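Local coordinates for Lin2634 protein (Listeria innocua, PDB 3MZO), which probably acts as a metal-dependent HD-domain phosphohydrolase related to the YfbR-like 5'-deoxynucleotidases, and binds calcium ions, at residues V56-R59 against A60-E63; P115-R118 against H119-E123; E161-S164 against E165-T169. One frame throughout, in Å; residues are numbered along the deposited sequence. Where two conformers were deposited one is given.

Contact 1: residues V56-R59 against A60-E63; sequences VNWR and ALYE
Trp58 and Tyr62, one helical turn apart, form the tight part of this helix start: Tyr62 CE2 comes within 3.4 Å of Trp58 CE3, at the edge of the indole and near its plane. The planes are inclined by 43° and the centroids of the six-membered rings lie 5.6 Å apart, an oblique pairing that is neither a stack nor T-shaped. Over one indole face lie two methyls, both offset toward the rim. One is Leu61 CD1, 4.0 Å from Trp58 CZ3; the other is Val56 CG1, 3.9 Å from that same Leu61 CD1. Leu61 also packs against helices 31-51 and 129-151, while Tyr62 OH is hydrogen-bonded to Gln43. Asn57 is the N-cap of helix 58-67. A chi1 of -178° swings the Asn57 amide away from its own N, so that OD1 accepts from Ala60 N at 3.1 Å, although this donor stands 57° out of the amide plane rather than on a lone pair. The Arg59-Glu63 side is looser. Their salt bridge is long, Arg59 NE to Glu63 OE1 measuring 3.8 Å, and a water bridges the charges, accepting from Arg59 NE at 3.0 Å and donating to Glu63 OE1 at 2.8 Å. Each charge has a further partner: Glu63 OE2 is hydrogen-bonded to His119 NE2, and Arg59 NH1 makes a salt bridge to Glu50 of the second subunit.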
loop_
_atom_site.group_PDB
_atom_site.type_symbol
_atom_site.label_atom_id
_atom_site.label_comp_id
_atom_site.label_asym_id
_atom_site.label_seq_id
_atom_site.Cartn_x
_atom_site.Cartn_y
_atom_site.Cartn_z
ATOM N N VAL B 56 -22.600 -13.909 -34.158
ATOM C CA VAL B 56 -22.313 -13.131 -32.942
ATOM C C VAL B 56 -22.435 -11.651 -33.283
ATOM O O VAL B 56 -21.883 -11.218 -34.277
ATOM C CB VAL B 56 -20.903 -13.418 -32.431
ATOM C CG1 VAL B 56 -20.521 -12.458 -31.249
ATOM C CG2 VAL B 56 -20.789 -14.910 -32.021
ATOM N N ASN B 57 -23.154 -10.894 -32.453
ATOM C CA ASN B 57 -23.184 -9.434 -32.539
ATOM C C ASN B 57 -22.032 -8.888 -31.695
ATOM O O ASN B 57 -22.118 -8.764 -30.436
ATOM C CB ASN B 57 -24.569 -8.925 -32.071
ATOM C CG ASN B 57 -24.725 -7.412 -32.166
ATOM O OD1 ASN B 57 -23.758 -6.655 -32.109
ATOM N ND2 ASN B 57 -25.969 -6.968 -32.297
ATOM N N TRP B 58 -20.943 -8.518 -32.366
ATOM C CA TRP B 58 -19.739 -8.164 -31.618
ATOM C C TRP B 58 -19.853 -6.866 -30.837
ATOM O O TRP B 58 -19.336 -6.758 -29.707
ATOM C CB TRP B 58 -18.495 -8.197 -32.519
ATOM C CG TRP B 58 -18.099 -9.620 -32.779
ATOM C CD1 TRP B 58 -18.554 -10.431 -33.803
ATOM C CD2 TRP B 58 -17.214 -10.428 -31.990
ATOM N NE1 TRP B 58 -18.002 -11.684 -33.684
ATOM C CE2 TRP B 58 -17.173 -11.715 -32.591
ATOM C CE3 TRP B 58 -16.448 -10.201 -30.832
ATOM C CZ2 TRP B 58 -16.383 -12.753 -32.086
ATOM C CZ3 TRP B 58 -15.659 -11.253 -30.327
ATOM C CH2 TRP B 58 -15.642 -12.506 -30.951
ATOM N N ARG B 59 -20.519 -5.881 -31.412
ATOM C CA ARG B 59 -20.750 -4.660 -30.679
ATOM C C ARG B 59 -21.468 -4.982 -29.384
ATOM O O ARG B 59 -21.094 -4.454 -28.351
ATOM C CB ARG B 59 -21.568 -3.656 -31.493
ATOM C CG ARG B 59 -21.674 -2.309 -30.811
ATOM C CD ARG B 59 -22.501 -1.333 -31.645
ATOM N NE ARG B 59 -22.430 -0.010 -31.065
ATOM C CZ ARG B 59 -22.876 1.104 -31.640
ATOM N NH1 ARG B 59 -23.420 1.061 -32.847
ATOM N NH2 ARG B 59 -22.748 2.273 -31.017
ATOM N N ALA B 60 -22.474 -5.868 -29.442
ATOM C CA ALA B 60 -23.252 -6.232 -28.261
ATOM C C ALA B 60 -22.401 -7.021 -27.275
ATOM O O ALA B 60 -22.454 -6.780 -26.088
ATOM C CB ALA B 60 -24.551 -7.022 -28.640
ATOM N N LEU B 61 -21.577 -7.941 -27.774
ATOM C CA LEU B 61 -20.743 -8.745 -26.900
ATOM C C LEU B 61 -19.798 -7.871 -26.110
ATOM O O LEU B 61 -19.726 -7.986 -24.891
ATOM C CB LEU B 61 -19.967 -9.792 -27.708
ATOM C CG LEU B 61 -18.984 -10.714 -26.989
ATOM C CD1 LEU B 61 -18.746 -11.947 -27.849
ATOM C CD2 LEU B 61 -17.668 -10.003 -26.702
ATOM N N TYR B 62 -19.078 -7.011 -26.804
ATOM C CA TYR B 62 -18.082 -6.155 -26.165
ATOM C C TYR B 62 -18.695 -5.118 -25.248
ATOM O O TYR B 62 -18.188 -4.892 -24.144
ATOM C CB TYR B 62 -17.234 -5.433 -27.209
ATOM C CG TYR B 62 -16.128 -6.269 -27.813
ATOM C CD1 TYR B 62 -15.062 -6.760 -27.039
ATOM C CD2 TYR B 62 -16.106 -6.513 -29.167
ATOM C CE1 TYR B 62 -14.020 -7.509 -27.638
ATOM C CE2 TYR B 62 -15.096 -7.241 -29.762
ATOM C CZ TYR B 62 -14.069 -7.742 -29.023
ATOM O OH TYR B 62 -13.096 -8.435 -29.707
ATOM N N GLU B 63 -19.734 -4.448 -25.717
ATOM C CA GLU B 63 -20.359 -3.415 -24.914
ATOM C C GLU B 63 -20.966 -3.967 -23.606
ATOM O O GLU B 63 -20.878 -3.315 -22.581
ATOM C CB GLU B 63 -21.357 -2.570 -25.730
ATOM C CG GLU B 63 -22.657 -3.194 -25.988
ATOM C CD GLU B 63 -23.502 -2.439 -27.040
ATOM O OE1 GLU B 63 -23.071 -1.386 -27.598
ATOM O OE2 GLU B 63 -24.623 -2.923 -27.278
HETATM O O HOH W 1 -21.035 0.279 -28.437
#

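Contact 2: residues P115-R118 against H119-E123; sequences PIYR and HLLKE
Leu120 turns its CG anti to the carbonyl carbon (chi1 -69°), and its extended second torsion carries CD1 back one turn over the ring of Tyr117. The result is a CH-pi contact: CD1 of Leu120 is 3.9 Å from the centroid of the Tyr117 ring, and the line between them is only 21° off the ring normal. The methyl is shifted toward the rim, so its nearest ring atom is CE2 of Tyr117, at 3.7 Å. Leu121 comes to the same ring differently, at its edge and near its plane, with Leu121 CD1 a loose 4.5 Å from Tyr117 CD2. The root of the Leu121 side chain is closer, its CB lying 3.3 Å from Tyr117 O. That carbonyl accepts from Leu121 N at 2.9 Å through a bent bond, N-H...O 137°, whereas the preceding bond, Leu120 N to Ile116 O at 2.8 Å, is straighter. Tyr117 also meets Tyr7 edge-to-face and packs on Phe44 of the second subunit, and Leu120 touches Gln43 of that subunit. On another flank, Arg118 donates through NH1 to Lys102 O and through NH2 to Ser106 OG, tying the turn to helix 87-108. This is i to i+3 and i to i+4 packing on a short helix of the all-helical HD-domain fold, touching both the second subunit and helix 58-67, which is followed directly by the calcium ligands His68 and Asp69.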
loop_
_atom_site.group_PDB
_atom_site.type_symbol
_atom_site.label_atom_id
_atom_site.label_comp_id
_atom_site.label_asym_id
_atom_site.label_seq_id
_atom_site.Cartn_x
_atom_site.Cartn_y
_atom_site.Cartn_z
ATOM N N PRO B 115 -28.684 8.833 -24.346
ATOM C CA PRO B 115 -29.323 7.602 -24.806
ATOM C C PRO B 115 -28.338 6.469 -24.991
ATOM O O PRO B 115 -28.601 5.341 -24.531
ATOM C CB PRO B 115 -29.979 8.015 -26.140
ATOM C CG PRO B 115 -30.334 9.486 -25.945
ATOM C CD PRO B 115 -29.079 9.994 -25.182
ATOM N N ILE B 116 -27.186 6.771 -25.591
ATOM C CA ILE B 116 -26.189 5.748 -25.836
ATOM C C ILE B 116 -25.639 5.188 -24.508
ATOM O O ILE B 116 -25.558 3.962 -24.344
ATOM C CB ILE B 116 -25.103 6.256 -26.810
ATOM C CG1 ILE B 116 -24.464 5.081 -27.552
ATOM C CG2 ILE B 116 -24.073 7.080 -26.087
ATOM C CD1 ILE B 116 -23.226 5.457 -28.336
ATOM N N TYR B 117 -25.346 6.064 -23.539
ATOM C CA TYR B 117 -24.920 5.636 -22.201
ATOM C C TYR B 117 -25.999 4.890 -21.388
ATOM O O TYR B 117 -25.667 3.961 -20.641
ATOM C CB TYR B 117 -24.192 6.780 -21.445
ATOM C CG TYR B 117 -22.788 6.847 -22.010
ATOM C CD1 TYR B 117 -22.500 7.638 -23.127
ATOM C CD2 TYR B 117 -21.766 5.997 -21.519
ATOM C CE1 TYR B 117 -21.232 7.625 -23.709
ATOM C CE2 TYR B 117 -20.470 5.985 -22.095
ATOM C CZ TYR B 117 -20.220 6.787 -23.202
ATOM O OH TYR B 117 -18.985 6.784 -23.814
ATOM N N ARG B 118 -27.275 5.243 -21.554
ATOM C CA ARG B 118 -28.368 4.421 -20.989
ATOM C C ARG B 118 -28.339 2.994 -21.564
ATOM O O ARG B 118 -28.495 2.001 -20.845
ATOM C CB ARG B 118 -29.750 5.051 -21.229
ATOM C CG ARG B 118 -30.028 6.213 -20.292
ATOM C CD ARG B 118 -31.463 6.745 -20.335
ATOM N NE ARG B 118 -31.415 8.201 -20.169
ATOM C CZ ARG B 118 -31.083 8.853 -19.041
ATOM N NH1 ARG B 118 -30.801 8.203 -17.903
ATOM N NH2 ARG B 118 -31.055 10.185 -19.039
ATOM N N HIS B 119 -28.117 2.892 -22.855
ATOM C CA HIS B 119 -27.968 1.588 -23.473
ATOM C C HIS B 119 -26.702 0.839 -22.996
ATOM O O HIS B 119 -26.740 -0.357 -22.691
ATOM C CB HIS B 119 -27.933 1.736 -24.988
ATOM C CG HIS B 119 -27.580 0.469 -25.688
ATOM N ND1 HIS B 119 -28.476 -0.572 -25.831
ATOM C CD2 HIS B 119 -26.418 0.052 -26.257
ATOM C CE1 HIS B 119 -27.883 -1.571 -26.469
ATOM N NE2 HIS B 119 -26.640 -1.212 -26.749
ATOM N N LEU B 120 -25.573 1.545 -22.957
ATOM C CA LEU B 120 -24.314 0.941 -22.571
ATOM C C LEU B 120 -24.309 0.445 -21.133
ATOM O O LEU B 120 -23.661 -0.549 -20.841
ATOM C CB LEU B 120 -23.151 1.931 -22.787
ATOM C CG LEU B 120 -22.771 2.281 -24.234
ATOM C CD1 LEU B 120 -21.581 3.271 -24.276
ATOM C CD2 LEU B 120 -22.433 1.023 -25.017
ATOM N N LEU B 121 -25.036 1.123 -20.246
ATOM C CA LEU B 121 -24.962 0.860 -18.805
ATOM C C LEU B 121 -26.201 0.176 -18.226
ATOM O O LEU B 121 -26.300 0.014 -17.016
ATOM C CB LEU B 121 -24.703 2.170 -18.054
ATOM C CG LEU B 121 -23.395 2.884 -18.424
ATOM C CD1 LEU B 121 -23.326 4.227 -17.701
ATOM C CD2 LEU B 121 -22.213 2.000 -18.057
ATOM N N LYS B 122 -27.137 -0.251 -19.069
ATOM C CA LYS B 122 -28.240 -1.082 -18.586
ATOM C C LYS B 122 -27.716 -2.493 -18.341
ATOM O O LYS B 122 -26.647 -2.854 -18.848
ATOM C CB LYS B 122 -29.381 -1.136 -19.612
ATOM C CG LYS B 122 -29.106 -2.031 -20.816
ATOM C CD LYS B 122 -30.264 -1.947 -21.798
ATOM C CE LYS B 122 -29.990 -2.751 -23.045
ATOM N NZ LYS B 122 -31.051 -2.467 -24.045
ATOM N N GLU B 123 -28.481 -3.281 -17.578
ATOM C CA GLU B 123 -28.204 -4.713 -17.336
ATOM C C GLU B 123 -27.850 -5.442 -18.648
ATOM O O GLU B 123 -28.599 -5.379 -19.625
ATOM C CB GLU B 123 -29.440 -5.389 -16.694
ATOM C CG GLU B 123 -29.250 -6.867 -16.255
ATOM C CD GLU B 123 -27.992 -7.115 -15.389
ATOM O OE1 GLU B 123 -27.916 -6.598 -14.252
ATOM O OE2 GLU B 123 -27.087 -7.852 -15.842
#

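Contact 3: residues E161-S164 against E165-T169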
loop_
_atom_site.group_PDB
_atom_site.type_symbol
_atom_site.label_atom_id
_atom_site.label_comp_id
_atom_site.label_asym_id
_atom_site.label_seq_id
_atom_site.Cartn_x
_atom_site.Cartn_y
_atom_site.Cartn_z
ATOM N N GLU B 161 -16.603 -21.601 -1.429
ATOM C CA GLU B 161 -18.021 -21.356 -1.671
ATOM C C GLU B 161 -18.257 -20.556 -2.943
ATOM O O GLU B 161 -19.198 -20.841 -3.695
ATOM C CB GLU B 161 -18.665 -20.635 -0.477
ATOM C CG GLU B 161 -18.743 -21.483 0.799
ATOM C CD GLU B 161 -18.951 -20.628 2.071
ATOM O OE1 GLU B 161 -19.427 -19.464 1.967
ATOM O OE2 GLU B 161 -18.620 -21.122 3.179
ATOM N N ILE B 162 -17.420 -19.560 -3.189
ATOM C CA ILE B 162 -17.507 -18.754 -4.416
ATOM C C ILE B 162 -17.233 -19.636 -5.664
ATOM O O ILE B 162 -17.934 -19.563 -6.658
ATOM C CB ILE B 162 -16.495 -17.563 -4.366
ATOM C CG1 ILE B 162 -16.909 -16.547 -3.278
ATOM C CG2 ILE B 162 -16.386 -16.861 -5.735
ATOM C CD1 ILE B 162 -15.796 -15.599 -2.799
ATOM N N TYR B 163 -16.181 -20.438 -5.590
ATOM C CA TYR B 163 -15.792 -21.318 -6.663
ATOM C C TYR B 163 -16.952 -22.279 -6.994
ATOM O O TYR B 163 -17.330 -22.465 -8.168
ATOM C CB TYR B 163 -14.531 -22.093 -6.242
ATOM C CG TYR B 163 -14.069 -23.130 -7.233
ATOM C CD1 TYR B 163 -14.553 -24.442 -7.174
ATOM C CD2 TYR B 163 -13.164 -22.805 -8.238
ATOM C CE1 TYR B 163 -14.125 -25.409 -8.080
ATOM C CE2 TYR B 163 -12.728 -23.764 -9.148
ATOM C CZ TYR B 163 -13.220 -25.060 -9.071
ATOM O OH TYR B 163 -12.792 -26.007 -9.974
ATOM N N SER B 164 -17.540 -22.847 -5.944
ATOM C CA SER B 164 -18.631 -23.798 -6.099
ATOM C C SER B 164 -19.835 -23.162 -6.795
ATOM O O SER B 164 -20.409 -23.743 -7.728
ATOM C CB SER B 164 -19.002 -24.364 -4.736
ATOM O OG SER B 164 -17.884 -25.034 -4.190
ATOM N N GLU B 165 -20.188 -21.958 -6.359
ATOM C CA GLU B 165 -21.311 -21.230 -6.925
ATOM C C GLU B 165 -21.048 -20.878 -8.367
ATOM O O GLU B 165 -21.942 -21.021 -9.203
ATOM C CB GLU B 165 -21.601 -19.957 -6.131
ATOM C CG GLU B 165 -22.832 -19.128 -6.613
ATOM C CD GLU B 165 -22.589 -18.244 -7.885
ATOM O OE1 GLU B 165 -21.457 -17.724 -8.114
ATOM O OE2 GLU B 165 -23.561 -18.057 -8.656
ATOM N N ALA B 166 -19.831 -20.407 -8.646
ATOM C CA ALA B 166 -19.454 -19.998 -9.984
ATOM C C ALA B 166 -19.498 -21.202 -10.933
ATOM O O ALA B 166 -20.164 -21.139 -11.967
ATOM C CB ALA B 166 -18.064 -19.295 -9.975
ATOM N N LEU B 167 -18.866 -22.314 -10.571
ATOM C CA LEU B 167 -18.924 -23.497 -11.420
ATOM C C LEU B 167 -20.362 -24.034 -11.606
ATOM O O LEU B 167 -20.790 -24.312 -12.731
ATOM C CB LEU B 167 -17.985 -24.589 -10.898
ATOM C CG LEU B 167 -17.704 -25.764 -11.856
ATOM C CD1 LEU B 167 -17.156 -25.331 -13.280
ATOM C CD2 LEU B 167 -16.749 -26.715 -11.162
ATOM N N ALA B 168 -21.115 -24.132 -10.518
ATOM C CA ALA B 168 -22.524 -24.523 -10.589
ATOM C C ALA B 168 -23.257 -23.692 -11.636
ATOM O O ALA B 168 -23.925 -24.233 -12.507
ATOM C CB ALA B 168 -23.192 -24.361 -9.222
ATOM N N THR B 169 -23.116 -22.377 -11.564
ATOM C CA THR B 169 -23.759 -21.488 -12.527
ATOM C C THR B 169 -23.270 -21.711 -13.969
ATOM O O THR B 169 -24.083 -21.844 -14.877
ATOM C CB THR B 169 -23.565 -20.032 -12.111
ATOM O OG1 THR B 169 -24.039 -19.900 -10.776
ATOM C CG2 THR B 169 -24.339 -19.071 -12.994
#
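Tyr163 O accepts the amide N-H of Leu167 at 2.9 Å, and the N-H...O angle of 177° makes this bond almost straight. It belongs to an unbroken i to i+4 series, Glu161 to Glu165, Ile162 to Ala166, Tyr163 to Leu167 and Ser164 to Ala168, with helical backbone angles throughout, as expected of a regular alpha-helix. The side chains of Tyr163 and Leu167 run alongside each other, pointing the same way. Both Tyr163 (chi1 176°) and Leu167 (chi1 -167°) hold CG anti to the backbone N, which explains their shared direction. Their meeting is light: Leu167 CD2 is 4.3 Å from Tyr163 CE1, oblique to the ring. Other helices add to the packing, since Tyr163 lies on Leu143 of helix 129-151 and Leu187 of helix 177-191, and Leu167 on Phe182. The phenol is not left without a polar partner in this buried place, as Tyr163 OH is hydrogen-bonded to Thr205 OG1. Ser164 OG is hydrogen-bonded one turn back, to Val160 O. Farther on, the hydroxyl of Thr169 has two acceptors of Glu165 within reach, with OG1 of Thr169 2.8 Å from Glu165 OE2 and 2.9 Å from Glu165 O; its single proton cannot serve both fully. Glu165 OE1 makes a salt bridge to Lys139, tying helix 158-172 to helix 129-151 beside the calcium ligand Asp138. The lysine probably offsets the charge of Glu165, whose side chain lies about 10 Å from a bound calcium ion and so does not bind it.

How the contacts relate
Contacts 1 and 2 are neighbours, their centres 14 Å apart; contact 3 lies on the other side of the chain's centre. The first two join helices 58-67 and 114-121 through Glu63, whose OE1 packs 3.6 Å from Leu120 CD2. Both are partly buried and touch the second subunit, their centres 16 and 18 Å from that of the chain. Contact 1 combines aromatic packing with a water-bridged ion pair, whereas contact 2 is chiefly CH-pi. Contact 3, deeper at 12 Å, has no exposed residue among those that touch; there helix 158-172 packs on helices of its own subunit with mostly apolar side chains. None supplies a calcium ligand; their side chains come no nearer than about 9 Å to a bound calcium ion.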